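Local coordinates for signal transduction protein TRAP (Staphylococcus aureus, PDB 4AE5) that probably acts in signal transduction, its phosphorylated form leading to activation of the agr system, RNAIII synthesis and expression of staphylococcal virulence factors, at residues I71-T76 and Y114-G119; I52-K57 and L105-K110; Y81-K86 and D142-Y147. One frame throughout, in Å; residues are numbered along the deposited sequence.

Contact 1. Residues I71-T76 and Y114-G119; sequences IFIPST and YKIYFG. With FMT (formic acid), chain E.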
loop_
_atom_site.group_PDB
_atom_site.type_symbol
_atom_site.label_atom_id
_atom_site.label_comp_id
_atom_site.label_asym_id
_atom_site.label_seq_id
_atom_site.Cartn_x
_atom_site.Cartn_y
_atom_site.Cartn_z
ATOM N N ILE A 71 -4.436 -2.025 -1.591
ATOM C CA ILE A 71 -5.281 -3.228 -1.830
ATOM C C ILE A 71 -5.101 -4.159 -0.670
ATOM O O ILE A 71 -3.987 -4.530 -0.363
ATOM C CB ILE A 71 -4.900 -3.987 -3.127
ATOM C CG1 ILE A 71 -4.896 -2.985 -4.274
ATOM C CG2 ILE A 71 -5.861 -5.195 -3.367
ATOM C CD1 ILE A 71 -4.279 -3.540 -5.566
ATOM N N PHE A 72 -6.198 -4.549 -0.039
ATOM C CA PHE A 72 -6.108 -5.504 1.067
ATOM C C PHE A 72 -6.504 -6.844 0.537
ATOM O O PHE A 72 -7.568 -6.951 -0.109
ATOM C CB PHE A 72 -7.061 -5.087 2.215
ATOM C CG PHE A 72 -6.591 -3.855 2.923
ATOM C CD1 PHE A 72 -6.781 -2.621 2.329
ATOM C CD2 PHE A 72 -5.970 -3.923 4.165
ATOM C CE1 PHE A 72 -6.385 -1.444 2.960
ATOM C CE2 PHE A 72 -5.555 -2.725 4.815
ATOM C CZ PHE A 72 -5.743 -1.508 4.187
ATOM N N ILE A 73 -5.661 -7.839 0.750
ATOM C CA ILE A 73 -5.776 -9.154 0.172
ATOM C C ILE A 73 -5.841 -10.184 1.300
ATOM O O ILE A 73 -4.858 -10.533 1.846
ATOM C CB ILE A 73 -4.547 -9.469 -0.712
ATOM C CG1 ILE A 73 -4.357 -8.414 -1.769
ATOM C CG2 ILE A 73 -4.678 -10.800 -1.361
ATOM C CD1 ILE A 73 -2.957 -8.191 -2.179
ATOM N N PRO A 74 -7.031 -10.631 1.616
ATOM C CA PRO A 74 -7.226 -11.573 2.716
ATOM C C PRO A 74 -6.727 -12.942 2.363
ATOM O O PRO A 74 -6.905 -13.377 1.281
ATOM C CB PRO A 74 -8.741 -11.605 2.877
ATOM C CG PRO A 74 -9.258 -11.117 1.593
ATOM C CD PRO A 74 -8.300 -10.125 1.113
ATOM N N SER A 75 -6.098 -13.620 3.279
ATOM C CA SER A 75 -5.713 -14.983 3.053
ATOM C C SER A 75 -5.680 -15.723 4.412
ATOM O O SER A 75 -6.120 -15.197 5.377
ATOM C CB SER A 75 -4.284 -15.027 2.591
ATOM O OG SER A 75 -4.011 -16.179 1.937
ATOM N N THR A 76 -5.199 -16.954 4.407
ATOM C CA THR A 76 -5.212 -17.874 5.563
ATOM C C THR A 76 -3.821 -18.340 5.912
ATOM O O THR A 76 -2.941 -18.219 5.119
ATOM C CB THR A 76 -6.011 -19.110 5.215
ATOM O OG1 THR A 76 -5.335 -19.806 4.191
ATOM C CG2 THR A 76 -7.452 -18.750 4.766
ATOM N N TYR A 114 -2.637 -9.590 3.353
ATOM C CA TYR A 114 -1.516 -8.924 2.647
ATOM C C TYR A 114 -1.966 -7.560 2.155
ATOM O O TYR A 114 -3.206 -7.278 2.133
ATOM C CB TYR A 114 -0.939 -9.852 1.556
ATOM C CG TYR A 114 0.128 -10.876 2.045
ATOM C CD1 TYR A 114 -0.245 -12.033 2.727
ATOM C CD2 TYR A 114 1.479 -10.714 1.739
ATOM C CE1 TYR A 114 0.691 -12.955 3.175
ATOM C CE2 TYR A 114 2.453 -11.650 2.172
ATOM C CZ TYR A 114 2.052 -12.767 2.885
ATOM O OH TYR A 114 2.990 -13.714 3.316
ATOM N N LYS A 115 -0.981 -6.674 1.885
ATOM C CA LYS A 115 -1.307 -5.348 1.371
ATOM C C LYS A 115 -0.413 -5.023 0.195
ATOM O O LYS A 115 0.790 -5.403 0.148
ATOM C CB LYS A 115 -1.323 -4.278 2.484
ATOM C CG LYS A 115 -1.882 -2.906 2.027
ATOM C CD LYS A 115 -2.365 -2.058 3.219
ATOM C CE LYS A 115 -1.208 -1.563 4.035
ATOM N NZ LYS A 115 -1.707 -0.634 5.113
ATOM N N ILE A 116 -0.993 -4.314 -0.773
ATOM C CA ILE A 116 -0.216 -3.775 -1.896
ATOM C C ILE A 116 -0.494 -2.242 -1.898
ATOM O O ILE A 116 -1.661 -1.850 -1.768
ATOM C CB ILE A 116 -0.615 -4.369 -3.253
ATOM C CG1 ILE A 116 -0.006 -5.795 -3.355
ATOM C CG2 ILE A 116 -0.102 -3.437 -4.426
ATOM C CD1 ILE A 116 -0.674 -6.597 -4.480
ATOM N N TYR A 117 0.555 -1.424 -2.020
ATOM C CA TYR A 117 0.387 -0.026 -2.453
ATOM C C TYR A 117 0.767 0.114 -3.921
ATOM O O TYR A 117 1.897 -0.235 -4.280
ATOM C CB TYR A 117 1.254 0.980 -1.640
ATOM C CG TYR A 117 0.844 1.313 -0.170
ATOM C CD1 TYR A 117 -0.410 0.923 0.359
ATOM C CD2 TYR A 117 1.686 2.032 0.678
ATOM C CE1 TYR A 117 -0.771 1.227 1.686
ATOM C CE2 TYR A 117 1.292 2.361 2.018
ATOM C CZ TYR A 117 0.073 1.956 2.494
ATOM O OH TYR A 117 -0.341 2.234 3.799
ATOM N N PHE A 118 -0.120 0.735 -4.733
ATOM C CA PHE A 118 0.183 1.217 -6.057
ATOM C C PHE A 118 0.139 2.729 -5.987
ATOM O O PHE A 118 -0.866 3.336 -5.547
ATOM C CB PHE A 118 -0.776 0.682 -7.132
ATOM C CG PHE A 118 -0.442 -0.700 -7.643
ATOM C CD1 PHE A 118 0.759 -0.960 -8.366
ATOM C CD2 PHE A 118 -1.326 -1.782 -7.392
ATOM C CE1 PHE A 118 1.006 -2.251 -8.898
ATOM C CE2 PHE A 118 -1.073 -3.057 -7.926
ATOM C CZ PHE A 118 0.157 -3.289 -8.609
ATOM N N GLY A 119 1.270 3.339 -6.302
ATOM C CA GLY A 119 1.360 4.797 -6.448
ATOM C C GLY A 119 1.309 5.225 -7.900
ATOM O O GLY A 119 2.095 4.766 -8.765
HETATM C C FMT E . -4.126 2.091 3.692
HETATM O O1 FMT E . -3.074 1.486 4.009
HETATM O O2 FMT E . -5.249 1.823 4.395
#

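Contact 2. Residues I52-K57 and L105-K110; sequences IYEVIK and LLRPAK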
loop_
_atom_site.group_PDB
_atom_site.type_symbol
_atom_site.label_atom_id
_atom_site.label_comp_id
_atom_site.label_asym_id
_atom_site.label_seq_id
_atom_site.Cartn_x
_atom_site.Cartn_y
_atom_site.Cartn_z
ATOM N N ILE A 52 1.529 -2.966 11.229
ATOM C CA ILE A 52 2.922 -3.127 10.797
ATOM C C ILE A 52 3.015 -4.145 9.648
ATOM O O ILE A 52 2.323 -5.180 9.723
ATOM C CB ILE A 52 3.809 -3.624 11.982
ATOM C CG1 ILE A 52 3.857 -2.580 13.099
ATOM C CG2 ILE A 52 5.230 -3.798 11.550
ATOM C CD1 ILE A 52 4.249 -3.129 14.472
ATOM N N TYR A 53 3.900 -3.895 8.658
ATOM C CA TYR A 53 4.189 -4.805 7.499
ATOM C C TYR A 53 5.677 -4.844 7.214
ATOM O O TYR A 53 6.352 -3.796 7.353
ATOM C CB TYR A 53 3.494 -4.316 6.226
ATOM C CG TYR A 53 2.048 -4.260 6.378
ATOM C CD1 TYR A 53 1.476 -3.150 6.943
ATOM C CD2 TYR A 53 1.236 -5.302 5.922
ATOM C CE1 TYR A 53 0.141 -3.091 7.155
ATOM C CE2 TYR A 53 -0.136 -5.264 6.130
ATOM C CZ TYR A 53 -0.663 -4.144 6.741
ATOM O OH TYR A 53 -2.001 -3.965 6.913
ATOM N N GLU A 54 6.203 -6.021 6.835
ATOM C CA GLU A 54 7.520 -6.090 6.224
ATOM C C GLU A 54 7.402 -5.761 4.743
ATOM O O GLU A 54 6.431 -6.191 4.096
ATOM C CB GLU A 54 8.067 -7.492 6.316
ATOM C CG GLU A 54 8.611 -7.916 7.656
ATOM C CD GLU A 54 9.442 -9.188 7.511
ATOM O OE1 GLU A 54 10.415 -9.176 6.713
ATOM O OE2 GLU A 54 9.094 -10.204 8.145
ATOM N N VAL A 55 8.365 -4.990 4.225
ATOM C CA VAL A 55 8.448 -4.682 2.784
ATOM C C VAL A 55 9.111 -5.863 2.027
ATOM O O VAL A 55 10.345 -6.136 2.181
ATOM C CB VAL A 55 9.230 -3.396 2.539
ATOM C CG1 VAL A 55 9.309 -3.155 1.025
ATOM C CG2 VAL A 55 8.521 -2.243 3.236
ATOM N N ILE A 56 8.296 -6.602 1.277
ATOM C CA ILE A 56 8.743 -7.820 0.532
ATOM C C ILE A 56 9.374 -7.424 -0.808
ATOM O O ILE A 56 10.426 -7.985 -1.239
ATOM C CB ILE A 56 7.528 -8.749 0.229
ATOM C CG1 ILE A 56 6.793 -9.145 1.513
ATOM C CG2 ILE A 56 7.943 -10.021 -0.516
ATOM C CD1 ILE A 56 7.824 -9.550 2.576
ATOM N N LYS A 57 8.713 -6.467 -1.491
ATOM C CA LYS A 57 9.225 -5.923 -2.739
ATOM C C LYS A 57 8.803 -4.465 -2.869
ATOM O O LYS A 57 7.716 -4.099 -2.400
ATOM C CB LYS A 57 8.680 -6.714 -3.955
ATOM C CG LYS A 57 9.425 -6.290 -5.232
ATOM C CD LYS A 57 8.854 -6.716 -6.557
ATOM C CE LYS A 57 8.631 -8.201 -6.665
ATOM N NZ LYS A 57 8.583 -8.444 -8.145
ATOM N N LEU A 105 4.819 -4.405 -2.150
ATOM C CA LEU A 105 4.233 -5.631 -1.663
ATOM C C LEU A 105 4.547 -5.842 -0.165
ATOM O O LEU A 105 5.740 -5.814 0.251
ATOM C CB LEU A 105 4.672 -6.837 -2.501
ATOM C CG LEU A 105 4.222 -8.203 -2.033
ATOM C CD1 LEU A 105 2.697 -8.305 -2.269
ATOM C CD2 LEU A 105 4.984 -9.313 -2.828
ATOM N N LEU A 106 3.509 -6.002 0.648
ATOM C CA LEU A 106 3.632 -5.846 2.134
ATOM C C LEU A 106 3.123 -7.080 2.848
ATOM O O LEU A 106 1.950 -7.494 2.649
ATOM C CB LEU A 106 2.836 -4.637 2.630
ATOM C CG LEU A 106 3.249 -3.321 1.933
ATOM C CD1 LEU A 106 2.314 -2.163 2.347
ATOM C CD2 LEU A 106 4.711 -2.972 2.290
ATOM N N ARG A 107 4.018 -7.707 3.624
ATOM C CA ARG A 107 3.680 -8.906 4.423
ATOM C C ARG A 107 3.296 -8.497 5.858
ATOM O O ARG A 107 4.104 -7.893 6.583
ATOM C CB ARG A 107 4.874 -9.876 4.517
ATOM C CG ARG A 107 4.553 -11.070 5.435
ATOM C CD ARG A 107 5.815 -11.742 5.953
ATOM N NE ARG A 107 6.507 -12.423 4.868
ATOM C CZ ARG A 107 7.811 -12.324 4.620
ATOM N NH1 ARG A 107 8.600 -11.579 5.407
ATOM N NH2 ARG A 107 8.350 -13.010 3.622
ATOM N N PRO A 108 2.104 -8.871 6.308
ATOM C CA PRO A 108 1.706 -8.347 7.622
ATOM C C PRO A 108 2.481 -8.953 8.773
ATOM O O PRO A 108 2.826 -10.158 8.733
ATOM C CB PRO A 108 0.217 -8.720 7.735
ATOM C CG PRO A 108 0.024 -9.887 6.795
ATOM C CD PRO A 108 1.128 -9.832 5.742
ATOM N N ALA A 109 2.761 -8.144 9.796
ATOM C CA ALA A 109 3.368 -8.647 11.064
ATOM C C ALA A 109 2.347 -9.520 11.835
ATOM O O ALA A 109 2.684 -10.571 12.424
ATOM C CB ALA A 109 3.827 -7.449 11.907
ATOM N N LYS A 110 1.085 -9.120 11.822
ATOM C CA LYS A 110 0.048 -9.941 12.443
ATOM C C LYS A 110 -1.067 -10.361 11.502
ATOM O O LYS A 110 -1.618 -9.545 10.726
ATOM C CB LYS A 110 -0.511 -9.249 13.703
HETATM O O HOH W 1 0.070 -6.592 10.622
#

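Contact 3. Residues Y81-K86 and D142-Y147; sequences YQLEKK and DALSHY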
loop_
_atom_site.group_PDB
_atom_site.type_symbol
_atom_site.label_atom_id
_atom_site.label_comp_id
_atom_site.label_asym_id
_atom_site.label_seq_id
_atom_site.Cartn_x
_atom_site.Cartn_y
_atom_site.Cartn_z
ATOM N N TYR A 81 1.864 -18.464 2.299
ATOM C CA TYR A 81 3.214 -18.619 1.658
ATOM C C TYR A 81 3.100 -18.724 0.143
ATOM O O TYR A 81 3.957 -18.204 -0.613
ATOM C CB TYR A 81 3.971 -19.826 2.243
ATOM C CG TYR A 81 5.356 -20.158 1.662
ATOM C CD1 TYR A 81 5.505 -20.749 0.386
ATOM C CD2 TYR A 81 6.516 -19.923 2.421
ATOM C CE1 TYR A 81 6.776 -21.070 -0.122
ATOM C CE2 TYR A 81 7.786 -20.255 1.941
ATOM C CZ TYR A 81 7.918 -20.825 0.661
ATOM O OH TYR A 81 9.205 -21.158 0.221
ATOM N N GLN A 82 2.037 -19.380 -0.326
ATOM C CA GLN A 82 1.866 -19.507 -1.767
ATOM C C GLN A 82 1.422 -18.161 -2.366
ATOM O O GLN A 82 1.783 -17.869 -3.502
ATOM C CB GLN A 82 0.848 -20.606 -2.143
ATOM C CG GLN A 82 1.461 -21.997 -2.336
ATOM C CD GLN A 82 2.091 -22.546 -1.068
ATOM O OE1 GLN A 82 1.704 -22.151 0.036
ATOM N NE2 GLN A 82 3.079 -23.454 -1.209
ATOM N N LEU A 83 0.622 -17.394 -1.606
ATOM C CA LEU A 83 0.129 -16.088 -2.087
ATOM C C LEU A 83 1.339 -15.202 -2.309
ATOM O O LEU A 83 1.534 -14.583 -3.387
ATOM C CB LEU A 83 -0.833 -15.428 -1.055
ATOM C CG LEU A 83 -1.316 -14.007 -1.300
ATOM C CD1 LEU A 83 -1.954 -13.864 -2.650
ATOM C CD2 LEU A 83 -2.324 -13.551 -0.238
ATOM N N GLU A 84 2.149 -15.120 -1.260
ATOM C CA GLU A 84 3.364 -14.337 -1.326
ATOM C C GLU A 84 4.244 -14.650 -2.570
ATOM O O GLU A 84 4.617 -13.757 -3.292
ATOM C CB GLU A 84 4.171 -14.499 -0.033
ATOM C CG GLU A 84 5.235 -13.475 0.108
ATOM C CD GLU A 84 5.947 -13.550 1.437
ATOM O OE1 GLU A 84 5.281 -13.690 2.517
ATOM O OE2 GLU A 84 7.197 -13.546 1.333
ATOM N N LYS A 85 4.603 -15.916 -2.792
ATOM C CA LYS A 85 5.407 -16.296 -3.960
ATOM C C LYS A 85 4.781 -15.893 -5.329
ATOM O O LYS A 85 5.450 -15.450 -6.301
ATOM C CB LYS A 85 5.586 -17.803 -3.937
ATOM C CG LYS A 85 6.618 -18.278 -4.928
ATOM C CD LYS A 85 6.941 -19.775 -4.783
ATOM C CE LYS A 85 7.400 -20.247 -6.157
ATOM N NZ LYS A 85 6.291 -20.897 -6.927
ATOM N N LYS A 86 3.470 -16.062 -5.397
ATOM C CA LYS A 86 2.791 -15.641 -6.545
ATOM C C LYS A 86 2.956 -14.142 -6.812
ATOM O O LYS A 86 3.249 -13.791 -7.943
ATOM C CB LYS A 86 1.337 -16.003 -6.432
ATOM C CG LYS A 86 0.487 -15.373 -7.506
ATOM C CD LYS A 86 -0.305 -16.439 -8.180
ATOM C CE LYS A 86 0.609 -17.282 -9.038
ATOM N NZ LYS A 86 0.490 -17.039 -10.492
ATOM N N ASP A 142 -10.620 -11.643 -8.507
ATOM C CA ASP A 142 -10.695 -12.872 -9.275
ATOM C C ASP A 142 -9.323 -13.574 -9.317
ATOM O O ASP A 142 -9.228 -14.755 -8.986
ATOM C CB ASP A 142 -11.228 -12.639 -10.701
ATOM C CG ASP A 142 -12.797 -12.509 -10.735
ATOM O OD1 ASP A 142 -13.458 -12.701 -9.691
ATOM O OD2 ASP A 142 -13.387 -12.216 -11.782
ATOM N N ALA A 143 -8.286 -12.819 -9.645
ATOM C CA ALA A 143 -6.930 -13.360 -9.816
ATOM C C ALA A 143 -6.428 -14.025 -8.547
ATOM O O ALA A 143 -5.673 -14.967 -8.614
ATOM C CB ALA A 143 -5.954 -12.249 -10.209
ATOM N N LEU A 144 -6.828 -13.511 -7.389
ATOM C CA LEU A 144 -6.220 -13.939 -6.154
ATOM C C LEU A 144 -7.161 -14.787 -5.293
ATOM O O LEU A 144 -6.786 -15.248 -4.251
ATOM C CB LEU A 144 -5.739 -12.703 -5.371
ATOM C CG LEU A 144 -4.583 -11.956 -6.022
ATOM C CD1 LEU A 144 -4.349 -10.702 -5.192
ATOM C CD2 LEU A 144 -3.343 -12.900 -6.209
ATOM N N SER A 145 -8.385 -14.975 -5.733
ATOM C CA SER A 145 -9.366 -15.664 -4.890
ATOM C C SER A 145 -9.025 -17.118 -4.548
ATOM O O SER A 145 -9.619 -17.655 -3.632
ATOM C CB SER A 145 -10.741 -15.613 -5.531
ATOM O OG SER A 145 -10.754 -16.488 -6.600
ATOM N N HIS A 146 -8.060 -17.741 -5.244
ATOM C CA HIS A 146 -7.708 -19.118 -4.918
ATOM C C HIS A 146 -6.862 -19.192 -3.714
ATOM O O HIS A 146 -6.552 -20.321 -3.267
ATOM C CB HIS A 146 -7.031 -19.826 -6.066
ATOM C CG HIS A 146 -8.001 -20.316 -7.106
ATOM N ND1 HIS A 146 -8.306 -19.595 -8.215
ATOM C CD2 HIS A 146 -8.789 -21.485 -7.150
ATOM C CE1 HIS A 146 -9.218 -20.278 -8.943
ATOM N NE2 HIS A 146 -9.523 -21.430 -8.276
ATOM N N TYR A 147 -6.460 -18.014 -3.217
ATOM C CA TYR A 147 -5.774 -17.899 -1.926
ATOM C C TYR A 147 -6.635 -17.296 -0.777
ATOM O O TYR A 147 -6.108 -17.021 0.304
ATOM C CB TYR A 147 -4.452 -17.111 -2.074
ATOM C CG TYR A 147 -3.623 -17.556 -3.278
ATOM C CD1 TYR A 147 -2.713 -18.608 -3.186
ATOM C CD2 TYR A 147 -3.771 -16.915 -4.500
ATOM C CE1 TYR A 147 -1.992 -19.023 -4.309
ATOM C CE2 TYR A 147 -3.046 -17.296 -5.614
ATOM C CZ TYR A 147 -2.175 -18.340 -5.522
ATOM O OH TYR A 147 -1.496 -18.662 -6.668
#

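Contact 1. Residues I71-T76 and Y114-G119
Oxygen O1 of a formic acid molecule, probably from the crystallisation liquor, is gripped by K115 and Y117: K115 NZ and Y117 OH each donate it a hydrogen bond of 2.8 Å. The Y117 ring meets O1 in its plane, at the edge. On the far side of the small molecule O2 reaches the rim of F72, 3.4 Å from F72 CZ and also in the ring plane; Y8 and R160 supply further hydrogen bonds. The extended start of the K115 chain, with CG anti to the backbone N (chi1 -171°), lays CD over one face of the F72 ring in a CH-pi contact, 3.9 Å from the F72 centroid; the bend at chi3 then carries CE and NZ on to the formic acid. These groups stand on strands 67-73 and 114-120, antiparallel neighbours in the closed barrel of TRAP. I71 with I116 and I73 with Y114 are hydrogen-bonded pairs, and F72 with K115 is the non-hydrogen-bonded pair between them. The I71 N to I116 O bond, 2.8 Å, lies in the carbonyl plane. On the other sheet face I73 CD1 packs 3.6 Å from I116 CD1, while I71 CD1 meets the edge of F118 at CD2, 3.9 Å away. That face is thus largely apolar, the Y114 hydroxyl on it being directed out to E84 of helix 80-88, whereas the first gathers cationic and hydroxyl donors into a site able to hold a small carboxylic acid, probably as its anion.

Contact 2. Residues I52-K57 and L105-K110
With CG1 of I56 anti to its carbonyl carbon, the bend at chi2 (-45°) turns CD1 over the guanidinium of R107, whose chain runs out extended before bending at chi3; I56 CD1 lies over the centre of the group, 3.4 Å from R107 CZ. The backbone here forms a classic beta bulge: I56 and K57 both face L105 where strand 51-59 runs antiparallel to strand 100-108 in the barrel. I56 N and K57 O each bond to L105, at its O and its N respectively, so the extra residue is taken up without losing the ladder. On the N-terminal side of the bulge in strand 51-59, E54 and R107 form a hydrogen-bonded pair whose side chains run alongside one another. A salt bridge of 3.1 Å joins E54 OE2 to R107 NH1; the carboxylate approaches the guanidinium at its edge, with the two planes turned 71° apart. R107 NH2 has a second acidic partner in E84 of helix 80-88, and two carboxylates would probably stabilise its positive charge. On the other sheet face Y53 crosses L106 at about a right angle, their CB atoms 3.7 Å apart, while Y53 CD2 comes within 3.5 Å of P108 CA. At the strand end A109 N donates to I52 O with a nearly straight N-H...O angle of 173°. That same I52 O also accepts a hydrogen bond from a water, 2.8 Å away, which in turn accepts one from K110 N.

Contact 3. Residues Y81-K86 and D142-Y147
The phenol ring of Y147 carries L83 on one face: L83 CA stands 4.2 Å from the Y147 centroid, 21° off the normal, in a CH-pi contact displaced toward the rim. Q82 CB reaches the same ring obliquely, lying 3.9 Å from Y147 CE1. Through the first torsion of Y147 (chi1 -46°), CG sits anti to the carbonyl carbon and the ring extends toward helix 80-88, one face against the backbone at L83. Further along the side chain of L83, CD1 touches both Y147 CD2 and L144 CD2, the latter at 3.9 Å, with the two leucines crossing at about a right angle. Here the turn of 3-10 helix at 145-147 that follows helix 141-144 is packed against helix 80-88, on the outside of the barrel; L83 and L144 both also rest on I73 of strand 67-73, beneath them. The turn is closed by a backbone hydrogen bond from Y147 N to L144 O, 3.0 Å. No hydrogen bond spans the two segments, but the carbonyl of Y147 accepts one from S75 OG.

Overall arrangement
Contacts 1 and 2 belong to one barrel sheet, in which strands 114-120 and 100-108 are neighbours; a probable hydrogen bond from L106 N to K115 O joins them directly. Contact 1 is the buried one, while contact 2, farther from the chain centre (about 10 Å against 7 Å, centre to centre), mixes strand pairing with a partly exposed salt bridge. Contact 3, about 17 Å from the chain centre to its own centre, is partly buried packing of helical segments and lacks the backbone ladders of the other two. Its helix 80-88 nevertheless reaches contact 2 through a salt bridge and contact 1 through a hydrogen bond, both made by the same E84.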